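Local atomic coordinates of beta-N-acetylglucosaminidase-like protein Glycoside hydrolase family 20 (Flavobacterium johnsoniae, PDB entry 6YHH), a protein that probably hydrolyses terminal beta-linked N-acetylhexosamine residues, as a family 20 chitobiase taking part in bacterial chitin degradation. Residues L123-S128 with Y132-Q137; I471-W476 with A485-R490. One frame throughout, in Å; residues are numbered along the deposited sequence.

Contact 1 (L123-S128 with Y132-Q137)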
loop_
_atom_site.group_PDB
_atom_site.type_symbol
_atom_site.label_atom_id
_atom_site.label_comp_id
_atom_site.label_asym_id
_atom_site.label_seq_id
_atom_site.Cartn_x
_atom_site.Cartn_y
_atom_site.Cartn_z
ATOM N N LEU A 123 -24.878 6.559 3.079
ATOM C CA LEU A 123 -25.902 7.429 3.624
ATOM C C LEU A 123 -25.467 8.248 4.808
ATOM O O LEU A 123 -26.155 9.206 5.223
ATOM C CB LEU A 123 -27.128 6.604 4.076
ATOM C CG LEU A 123 -28.314 6.279 3.222
ATOM C CD1 LEU A 123 -29.363 5.612 4.166
ATOM C CD2 LEU A 123 -28.920 7.525 2.519
ATOM N N LEU A 124 -24.322 7.896 5.387
ATOM C CA LEU A 124 -23.751 8.646 6.561
ATOM C C LEU A 124 -23.615 10.080 6.321
ATOM O O LEU A 124 -23.040 10.508 5.273
ATOM C CB LEU A 124 -22.407 8.044 6.956
ATOM C CG LEU A 124 -21.818 8.599 8.289
ATOM C CD1 LEU A 124 -22.655 8.219 9.472
ATOM C CD2 LEU A 124 -20.355 8.133 8.316
ATOM N N GLN A 125 -24.155 10.878 7.233
ATOM C CA GLN A 125 -24.080 12.319 7.214
ATOM C C GLN A 125 -23.453 12.790 8.526
ATOM O O GLN A 125 -23.308 12.026 9.482
ATOM C CB GLN A 125 -25.472 12.972 7.053
ATOM C CG GLN A 125 -26.266 12.456 5.861
ATOM C CD GLN A 125 -25.636 12.641 4.524
ATOM O OE1 GLN A 125 -25.679 11.709 3.643
ATOM N NE2 GLN A 125 -25.207 13.833 4.256
ATOM N N ASN A 126 -23.120 14.073 8.558
ATOM C CA ASN A 126 -22.703 14.710 9.814
ATOM C C ASN A 126 -23.037 16.183 9.772
ATOM O O ASN A 126 -23.238 16.736 8.674
ATOM C CB ASN A 126 -21.192 14.509 10.087
ATOM C CG ASN A 126 -20.299 15.014 8.979
ATOM O OD1 ASN A 126 -20.051 16.278 8.875
ATOM N ND2 ASN A 126 -19.625 14.023 8.242
ATOM N N ASP A 127 -23.069 16.766 10.947
ATOM C CA ASP A 127 -23.086 18.205 11.106
ATOM C C ASP A 127 -21.702 18.560 11.706
ATOM O O ASP A 127 -20.707 17.888 11.367
ATOM C CB ASP A 127 -24.279 18.690 11.925
ATOM C CG ASP A 127 -24.384 18.075 13.308
ATOM O OD1 ASP A 127 -23.454 17.541 13.959
ATOM O OD2 ASP A 127 -25.513 18.118 13.842
ATOM N N SER A 128 -21.609 19.610 12.527
ATOM C CA SER A 128 -20.264 19.914 13.105
ATOM C C SER A 128 -19.822 19.010 14.225
ATOM O O SER A 128 -18.635 19.014 14.565
ATOM C CB SER A 128 -20.147 21.340 13.598
ATOM O OG SER A 128 -20.971 21.503 14.754
ATOM N N TYR A 132 -24.993 11.011 11.545
ATOM C CA TYR A 132 -26.348 10.530 11.481
ATOM C C TYR A 132 -26.697 9.917 10.155
ATOM O O TYR A 132 -25.964 10.113 9.207
ATOM C CB TYR A 132 -27.280 11.655 11.834
ATOM C CG TYR A 132 -27.251 12.827 11.029
ATOM C CD1 TYR A 132 -28.084 12.950 9.913
ATOM C CD2 TYR A 132 -26.408 13.933 11.357
ATOM C CE1 TYR A 132 -28.078 14.089 9.113
ATOM C CE2 TYR A 132 -26.391 15.072 10.510
ATOM C CZ TYR A 132 -27.258 15.157 9.427
ATOM O OH TYR A 132 -27.279 16.253 8.567
ATOM N N PHE A 133 -27.825 9.196 10.088
ATOM C CA PHE A 133 -28.364 8.673 8.841
ATOM C C PHE A 133 -29.766 9.232 8.685
ATOM O O PHE A 133 -30.512 9.298 9.641
ATOM C CB PHE A 133 -28.483 7.179 8.836
ATOM C CG PHE A 133 -27.197 6.425 9.091
ATOM C CD1 PHE A 133 -26.261 6.286 8.101
ATOM C CD2 PHE A 133 -26.968 5.769 10.300
ATOM C CE1 PHE A 133 -25.144 5.553 8.325
ATOM C CE2 PHE A 133 -25.827 5.006 10.511
ATOM C CZ PHE A 133 -24.922 4.912 9.508
ATOM N N PRO A 134 -30.073 9.777 7.521
ATOM C CA PRO A 134 -31.414 10.328 7.317
ATOM C C PRO A 134 -32.471 9.226 7.290
ATOM O O PRO A 134 -32.283 8.137 6.764
ATOM C CB PRO A 134 -31.284 11.067 5.997
ATOM C CG PRO A 134 -30.244 10.301 5.283
ATOM C CD PRO A 134 -29.240 9.934 6.316
ATOM N N VAL A 135 -33.597 9.500 7.940
ATOM C CA VAL A 135 -34.765 8.638 7.907
ATOM C C VAL A 135 -35.166 8.552 6.420
ATOM O O VAL A 135 -35.312 9.598 5.770
ATOM C CB VAL A 135 -35.905 9.250 8.794
ATOM C CG1 VAL A 135 -37.256 8.569 8.532
ATOM C CG2 VAL A 135 -35.557 9.017 10.232
ATOM N N SER A 136 -35.298 7.315 5.942
ATOM C CA SER A 136 -35.408 7.063 4.499
ATOM C C SER A 136 -35.744 5.601 4.247
ATOM O O SER A 136 -35.510 4.719 5.116
ATOM C CB SER A 136 -34.056 7.436 3.839
ATOM O OG SER A 136 -33.003 6.695 4.457
ATOM N N GLN A 137 -36.164 5.302 3.006
ATOM C CA GLN A 137 -36.443 3.959 2.593
ATOM C C GLN A 137 -35.890 3.763 1.205
ATOM O O GLN A 137 -36.148 4.583 0.323
ATOM C CB GLN A 137 -37.971 3.635 2.542
ATOM C CG GLN A 137 -38.666 3.877 3.869
ATOM C CD GLN A 137 -39.184 5.321 3.937
ATOM O OE1 GLN A 137 -39.779 5.790 2.974
ATOM N NE2 GLN A 137 -38.900 6.048 5.034
#
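The Tyr132 ring has Gln125 on one of its faces: Gln125 CB sits 3.5 Å from Tyr132 CE1 in a CH-pi contact over that face, offset toward the rim. The CE2 side of the same ring approaches the backbone of 126-127 obliquely, with Tyr132 CE2 3.6 Å from Asn126 C. This placement follows from chi1 of Tyr132 (60°), which sets CG between the backbone N and the carbonyl carbon and so swings the ring back across the neighbouring strand. The Phe133 ring is used differently. Its edge, through CD1, meets the backbone at Leu123 C and Leu124 N, while Leu124 CD1 lies off-centre over the ring, 3.8 Å from Phe133 CE1, in a second CH-pi contact. Leu124 reaches the ring with CG turned to the far side from its own N (chi1 -171°).

The backbone pairing is made at Tyr132 itself. Gln125 and Tyr132 form an antiparallel hydrogen-bonded pair: Gln125 N gives its hydrogen to Tyr132 O at 2.8 Å, and Tyr132 N returns one to Gln125 O at 2.9 Å. Farther along, Pro134 CD packs against Leu123 O and Gln125 CG, and the two methyls of Leu123 divide, CD2 going to Pro134 CG and CD1 to Ser136 OG. That hydroxyl donates to Pro134 O where the strand changes direction at Val135.

Asp127 OD1 accepts from the backbone N of Lys129 and Lys130, which ties down the connecting turn, and Ser128 O is bonded by Gln614 of the second subunit. Together this is a short beta hairpin, following helix 110-123 and joining strand 125-126 to strand 131-140 of the mixed sheet in the N-terminal family 20 domain.

Contact 2 (I471-W476 with A485-R490)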
loop_
_atom_site.group_PDB
_atom_site.type_symbol
_atom_site.label_atom_id
_atom_site.label_comp_id
_atom_site.label_asym_id
_atom_site.label_seq_id
_atom_site.Cartn_x
_atom_site.Cartn_y
_atom_site.Cartn_z
ATOM N N ILE A 471 -18.666 3.459 -13.886
ATOM C CA ILE A 471 -19.029 2.290 -14.601
ATOM C C ILE A 471 -19.911 1.385 -13.727
ATOM O O ILE A 471 -20.929 0.829 -14.249
ATOM C CB ILE A 471 -17.799 1.554 -15.142
ATOM C CG1 ILE A 471 -17.126 2.439 -16.187
ATOM C CG2 ILE A 471 -18.144 0.178 -15.712
ATOM C CD1 ILE A 471 -15.755 1.932 -16.617
ATOM N N ALA A 472 -19.585 1.245 -12.452
ATOM C CA ALA A 472 -20.392 0.462 -11.537
ATOM C C ALA A 472 -21.813 0.966 -11.559
ATOM O O ALA A 472 -22.761 0.179 -11.501
ATOM C CB ALA A 472 -19.816 0.443 -10.131
ATOM N N GLU A 473 -21.968 2.303 -11.541
ATOM C CA GLU A 473 -23.335 2.862 -11.580
ATOM C C GLU A 473 -24.065 2.514 -12.878
ATOM O O GLU A 473 -25.258 2.062 -12.884
ATOM C CB GLU A 473 -23.329 4.346 -11.362
ATOM C CG GLU A 473 -24.701 4.981 -11.625
ATOM C CD GLU A 473 -24.843 6.257 -10.848
ATOM O OE1 GLU A 473 -24.779 7.356 -11.441
ATOM O OE2 GLU A 473 -24.876 6.159 -9.580
ATOM N N ARG A 474 -23.372 2.599 -14.002
ATOM C CA ARG A 474 -24.002 2.148 -15.246
ATOM C C ARG A 474 -24.451 0.697 -15.225
ATOM O O ARG A 474 -25.471 0.327 -15.827
ATOM C CB ARG A 474 -23.110 2.414 -16.455
ATOM C CG ARG A 474 -23.694 2.010 -17.825
ATOM C CD ARG A 474 -25.046 2.639 -18.182
ATOM N NE ARG A 474 -24.921 4.069 -18.034
ATOM C CZ ARG A 474 -25.693 4.840 -17.266
ATOM N NH1 ARG A 474 -26.779 4.426 -16.597
ATOM N NH2 ARG A 474 -25.345 6.073 -17.180
ATOM N N LEU A 475 -23.723 -0.157 -14.559
ATOM C CA LEU A 475 -23.989 -1.559 -14.611
ATOM C C LEU A 475 -25.065 -1.967 -13.593
ATOM O O LEU A 475 -25.680 -3.007 -13.773
ATOM C CB LEU A 475 -22.687 -2.341 -14.390
ATOM C CG LEU A 475 -21.683 -2.105 -15.526
ATOM C CD1 LEU A 475 -20.397 -2.879 -15.176
ATOM C CD2 LEU A 475 -22.222 -2.388 -16.921
ATOM N N TRP A 476 -25.291 -1.141 -12.567
ATOM C CA TRP A 476 -26.281 -1.475 -11.504
ATOM C C TRP A 476 -27.569 -0.666 -11.653
ATOM O O TRP A 476 -28.675 -1.209 -11.547
ATOM C CB TRP A 476 -25.639 -1.208 -10.123
ATOM C CG TRP A 476 -26.625 -1.377 -8.969
ATOM C CD1 TRP A 476 -27.629 -0.528 -8.635
ATOM C CD2 TRP A 476 -26.688 -2.469 -8.067
ATOM N NE1 TRP A 476 -28.357 -1.058 -7.569
ATOM C CE2 TRP A 476 -27.768 -2.241 -7.195
ATOM C CE3 TRP A 476 -25.907 -3.623 -7.880
ATOM C CZ2 TRP A 476 -28.143 -3.143 -6.203
ATOM C CZ3 TRP A 476 -26.292 -4.522 -6.873
ATOM C CH2 TRP A 476 -27.394 -4.271 -6.049
ATOM N N ALA A 485 -23.208 15.614 -14.746
ATOM C CA ALA A 485 -22.809 16.513 -13.664
ATOM C C ALA A 485 -23.170 16.052 -12.283
ATOM O O ALA A 485 -22.383 16.208 -11.344
ATOM C CB ALA A 485 -23.322 17.919 -13.873
ATOM N N ASN A 486 -24.368 15.469 -12.117
ATOM C CA ASN A 486 -24.793 14.937 -10.840
ATOM C C ASN A 486 -23.882 13.741 -10.459
ATOM O O ASN A 486 -23.546 13.606 -9.325
ATOM C CB ASN A 486 -26.212 14.435 -10.928
ATOM C CG ASN A 486 -26.676 13.802 -9.659
ATOM O OD1 ASN A 486 -26.746 12.579 -9.504
ATOM N ND2 ASN A 486 -27.049 14.654 -8.734
ATOM N N MET A 487 -23.587 12.897 -11.418
ATOM C CA MET A 487 -22.702 11.755 -11.170
ATOM C C MET A 487 -21.337 12.315 -10.669
ATOM O O MET A 487 -20.792 11.800 -9.676
ATOM C CB MET A 487 -22.527 10.876 -12.380
ATOM C CG MET A 487 -21.521 9.711 -12.157
ATOM S SD MET A 487 -19.800 10.199 -12.405
ATOM C CE MET A 487 -19.708 10.690 -14.094
ATOM N N ARG A 488 -20.798 13.353 -11.308
ATOM C CA ARG A 488 -19.494 13.847 -10.843
ATOM C C ARG A 488 -19.554 14.343 -9.397
ATOM O O ARG A 488 -18.574 14.207 -8.664
ATOM C CB ARG A 488 -19.059 15.058 -11.676
ATOM C CG ARG A 488 -18.662 14.777 -13.089
ATOM C CD ARG A 488 -17.988 16.006 -13.681
ATOM N NE ARG A 488 -18.016 15.980 -15.102
ATOM C CZ ARG A 488 -17.131 15.335 -15.885
ATOM N NH1 ARG A 488 -16.164 14.664 -15.284
ATOM N NH2 ARG A 488 -17.230 15.372 -17.229
ATOM N N LYS A 489 -20.653 15.019 -9.045
ATOM C CA LYS A 489 -20.849 15.587 -7.698
ATOM C C LYS A 489 -20.818 14.475 -6.658
ATOM O O LYS A 489 -20.159 14.605 -5.644
ATOM C CB LYS A 489 -22.146 16.413 -7.588
ATOM N N ARG A 490 -21.460 13.348 -6.952
ATOM C CA ARG A 490 -21.518 12.205 -6.036
ATOM C C ARG A 490 -20.208 11.449 -6.015
ATOM O O ARG A 490 -19.838 10.857 -5.024
ATOM C CB ARG A 490 -22.671 11.234 -6.421
ATOM C CG ARG A 490 -24.039 11.863 -6.187
ATOM C CD ARG A 490 -25.202 10.906 -6.521
ATOM N NE ARG A 490 -25.417 10.775 -7.967
ATOM C CZ ARG A 490 -25.214 9.696 -8.702
ATOM N NH1 ARG A 490 -24.785 8.527 -8.206
ATOM N NH2 ARG A 490 -25.425 9.771 -9.984
#
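Glu473 and Arg490 face each other end-on in a two-bond salt bridge between helices 467-476 and 484-497. Arg490 NH1 donates to Glu473 OE2 at 2.7 Å and Arg490 NH2 to Glu473 OE1 at 2.9 Å, the latter nearly straight at 170°. Each oxygen offers its syn lone pair, and the carboxylate and guanidinium planes are only 19° apart, so the two groups meet edge to edge almost as one flat unit. Glu473 gets there on a chain extended beyond CG, whereas Arg490 bends at chi3 (-76°), turning its guanidinium back toward Asn486.

The bend also brings Arg490 NE to Asn486 OD1, one helical turn earlier, at 2.7 Å; a weak bond from NH2 goes to the same oxygen. NE approaches from above the plane of the Asn486 carbonyl, yet OD1 stays close to the guanidinium plane. Asn486 thus holds the rotation of the group that receives the glutamate.

Neither carboxylate oxygen depends on the arginine alone. OE1 is also hydrogen-bonded to Tyr424 OH and OE2 to the backbone N of Trp12, while Arg490 NH1 has a second acceptor in Leu9 O. The charged pair is buried, and this dense set of partners probably favours the ionised forms of both residues. Met487 CG lies 4.1 Å from Glu473 OE1, but its bent chain leads away and packs on Val420 and Tyr424 of helix 420-424.

Glu473 CA and Met487 CA, the nearest pair, are 8.9 Å apart, so long side chains make the contact: a buried, bidentate interhelical salt bridge joining helix 467-476, packed on strand 146-152 of the (beta/alpha)8 catalytic barrel, to helix 484-497.

Overall arrangement
The two contacts follow one another along the chain and do not touch: their centres are 20 Å apart and their nearest atoms about 10 Å. They lie on the same side of the chain's centre; the centre of contact 1 is about 29 Å from it, that of contact 2 about 13 Å. The N-terminal segment passes near both, since Leu7 packs on the 123-128 segment and Leu9 and Trp12 bond to the salt bridge of 471-476 with 485-490. Helix 110-123, just ahead of the hairpin, also brings His115 against Trp476. Both contacts lie away from Glu317, the predicted proton donor.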